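Long-range contact in 2-hydroxyisocaproyl-CoA dehydratase activator (Clostridium difficile, PDB 4EHU), which transfers one electron to (R)-2-hydroxyisocaproyl-CoA dehydratase as it hydrolyses ATP, activating that enzyme for the reductive branch of L-leucine fermentation: residues I204-N209 against I230-I235. Sequence-based numbering, arbitrary orientation.
Sequences IGVQRN and INTEII
V206 and T232 reach toward each other end to end, with V206 CG2 3.8 Å from T232 OG1. CG2 lies anti to the backbone N of V206, and this branch also meets I230 CD1 at 4.2 Å. T232 OG1 touches the V206 methyls by van der Waals contact, while its hydrogen bond goes to I230 O at 2.9 Å, from above the carbonyl plane, where helix 220-230 ends in a Schellman motif at N231. The T232 methyl CG2 packs 3.9 Å from R208 CG, the two side chains running alongside in opposite senses. The R208 chain bends at chi3 (75°), and its guanidinium comes up to E233. R208 NH2 and E233 OE1 form a long salt bridge of 3.7 Å, with the two planar groups turned 57° apart. A water donates to E233 O and accepts a weak bond from R208 NE, bridging the segments. Farther along, I235 CD1 lies obliquely across N209, 3.8 Å from N209 CG. N209 ND2 hydrogen-bonds to P92 O. The contact joins the loop before strand 210-213 to the end of helix 220-230, the turn after it and strand 234-235, in the actin-like fold. With no direct hydrogen bond across it, this surface contact combines van der Waals touches, one bridging water and a long charge pair, consistent with a weak join.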
loop_
_atom_site.group_PDB
_atom_site.type_symbol
_atom_site.label_atom_id
_atom_site.label_comp_id
_atom_site.label_asym_id
_atom_site.label_seq_id
_atom_site.Cartn_x
_atom_site.Cartn_y
_atom_site.Cartn_z
ATOM N N ILE A 204 -2.420 -16.567 -14.249
ATOM C CA ILE A 204 -1.737 -17.856 -14.342
ATOM C C ILE A 204 -2.617 -18.902 -15.007
ATOM O O ILE A 204 -2.120 -19.903 -15.533
ATOM C CB ILE A 204 -1.319 -18.357 -12.957
ATOM C CG1 ILE A 204 -0.012 -17.690 -12.540
ATOM C CG2 ILE A 204 -1.109 -19.857 -12.973
ATOM C CD1 ILE A 204 0.479 -18.096 -11.182
ATOM N N GLY A 205 -3.928 -18.679 -14.972
ATOM C CA GLY A 205 -4.865 -19.649 -15.505
ATOM C C GLY A 205 -5.259 -20.658 -14.446
ATOM O O GLY A 205 -4.449 -21.488 -14.031
ATOM N N VAL A 206 -6.512 -20.602 -14.004
ATOM C CA VAL A 206 -6.944 -21.491 -12.925
ATOM C C VAL A 206 -6.947 -22.945 -13.397
ATOM O O VAL A 206 -7.366 -23.250 -14.515
ATOM C CB VAL A 206 -8.328 -21.083 -12.367
ATOM C CG1 VAL A 206 -9.407 -21.348 -13.384
ATOM C CG2 VAL A 206 -8.610 -21.818 -11.058
ATOM N N GLN A 207 -6.439 -23.846 -12.562
ATOM C CA GLN A 207 -6.538 -25.268 -12.865
ATOM C C GLN A 207 -6.868 -26.034 -11.598
ATOM O O GLN A 207 -6.194 -25.883 -10.590
ATOM C CB GLN A 207 -5.240 -25.796 -13.479
ATOM C CG GLN A 207 -5.414 -27.132 -14.168
ATOM C CD GLN A 207 -4.186 -27.550 -14.940
ATOM O OE1 GLN A 207 -3.160 -26.873 -14.906
ATOM N NE2 GLN A 207 -4.282 -28.669 -15.645
ATOM N N ARG A 208 -7.914 -26.851 -11.644
ATOM C CA ARG A 208 -8.297 -27.657 -10.484
ATOM C C ARG A 208 -7.303 -28.803 -10.257
ATOM O O ARG A 208 -6.716 -29.311 -11.205
ATOM C CB ARG A 208 -9.700 -28.223 -10.681
ATOM C CG ARG A 208 -10.730 -27.161 -10.957
ATOM C CD ARG A 208 -12.121 -27.759 -11.081
ATOM N NE ARG A 208 -12.661 -28.139 -9.779
ATOM C CZ ARG A 208 -13.861 -28.679 -9.597
ATOM N NH1 ARG A 208 -14.646 -28.912 -10.639
ATOM N NH2 ARG A 208 -14.277 -28.991 -8.376
ATOM N N ASN A 209 -7.124 -29.225 -9.007
ATOM C CA ASN A 209 -7.823 -28.658 -7.865
ATOM C C ASN A 209 -7.130 -27.389 -7.414
ATOM O O ASN A 209 -5.899 -27.295 -7.477
ATOM C CB ASN A 209 -7.821 -29.635 -6.695
ATOM C CG ASN A 209 -8.766 -30.809 -6.910
ATOM O OD1 ASN A 209 -9.859 -30.639 -7.443
ATOM N ND2 ASN A 209 -8.350 -31.993 -6.485
ATOM N N ILE A 230 -12.949 -16.297 -8.730
ATOM C CA ILE A 230 -12.330 -17.154 -9.745
ATOM C C ILE A 230 -13.301 -18.135 -10.352
ATOM O O ILE A 230 -12.935 -18.908 -11.243
ATOM C CB ILE A 230 -11.071 -17.893 -9.216
ATOM C CG1 ILE A 230 -11.463 -18.992 -8.224
ATOM C CG2 ILE A 230 -10.111 -16.882 -8.612
ATOM C CD1 ILE A 230 -10.217 -19.845 -7.756
ATOM N N ASN A 231 -14.550 -18.104 -9.890
ATOM C CA ASN A 231 -15.598 -18.962 -10.448
ATOM C C ASN A 231 -15.189 -20.439 -10.432
ATOM O O ASN A 231 -15.457 -21.181 -11.374
ATOM C CB ASN A 231 -15.919 -18.529 -11.888
ATOM C CG ASN A 231 -17.209 -19.155 -12.422
ATOM O OD1 ASN A 231 -18.137 -19.452 -11.662
ATOM N ND2 ASN A 231 -17.269 -19.356 -13.734
ATOM N N THR A 232 -14.533 -20.858 -9.354
ATOM C CA THR A 232 -14.038 -22.230 -9.215
ATOM C C THR A 232 -14.139 -22.625 -7.752
ATOM O O THR A 232 -13.937 -21.771 -6.876
ATOM C CB THR A 232 -12.553 -22.307 -9.652
ATOM O OG1 THR A 232 -12.417 -21.744 -10.963
ATOM C CG2 THR A 232 -12.050 -23.723 -9.652
ATOM N N GLU A 233 -14.447 -23.895 -7.487
ATOM C CA GLU A 233 -14.407 -24.420 -6.120
ATOM C C GLU A 233 -12.983 -24.336 -5.592
ATOM O O GLU A 233 -12.028 -24.558 -6.335
ATOM C CB GLU A 233 -14.864 -25.880 -6.062
ATOM C CG GLU A 233 -16.334 -26.074 -6.396
ATOM C CD GLU A 233 -16.916 -27.320 -5.756
ATOM O OE1 GLU A 233 -16.136 -28.151 -5.248
ATOM O OE2 GLU A 233 -18.156 -27.462 -5.751
ATOM N N ILE A 234 -12.854 -23.997 -4.315
ATOM C CA ILE A 234 -11.555 -23.965 -3.657
ATOM C C ILE A 234 -11.549 -24.908 -2.476
ATOM O O ILE A 234 -12.488 -24.917 -1.660
ATOM C CB ILE A 234 -11.231 -22.547 -3.167
ATOM C CG1 ILE A 234 -11.120 -21.621 -4.364
ATOM C CG2 ILE A 234 -9.909 -22.547 -2.368
ATOM C CD1 ILE A 234 -10.788 -20.173 -3.988
ATOM N N ILE A 235 -10.504 -25.718 -2.384
ATOM C CA ILE A 235 -10.344 -26.642 -1.282
ATOM C C ILE A 235 -9.426 -25.991 -0.268
ATOM O O ILE A 235 -8.420 -25.382 -0.639
ATOM C CB ILE A 235 -9.727 -27.970 -1.753
ATOM C CG1 ILE A 235 -10.656 -28.648 -2.764
ATOM C CG2 ILE A 235 -9.455 -28.890 -0.558
ATOM C CD1 ILE A 235 -10.015 -29.845 -3.472
HETATM O O HOH W 1 -10.728 -26.794 -7.223
#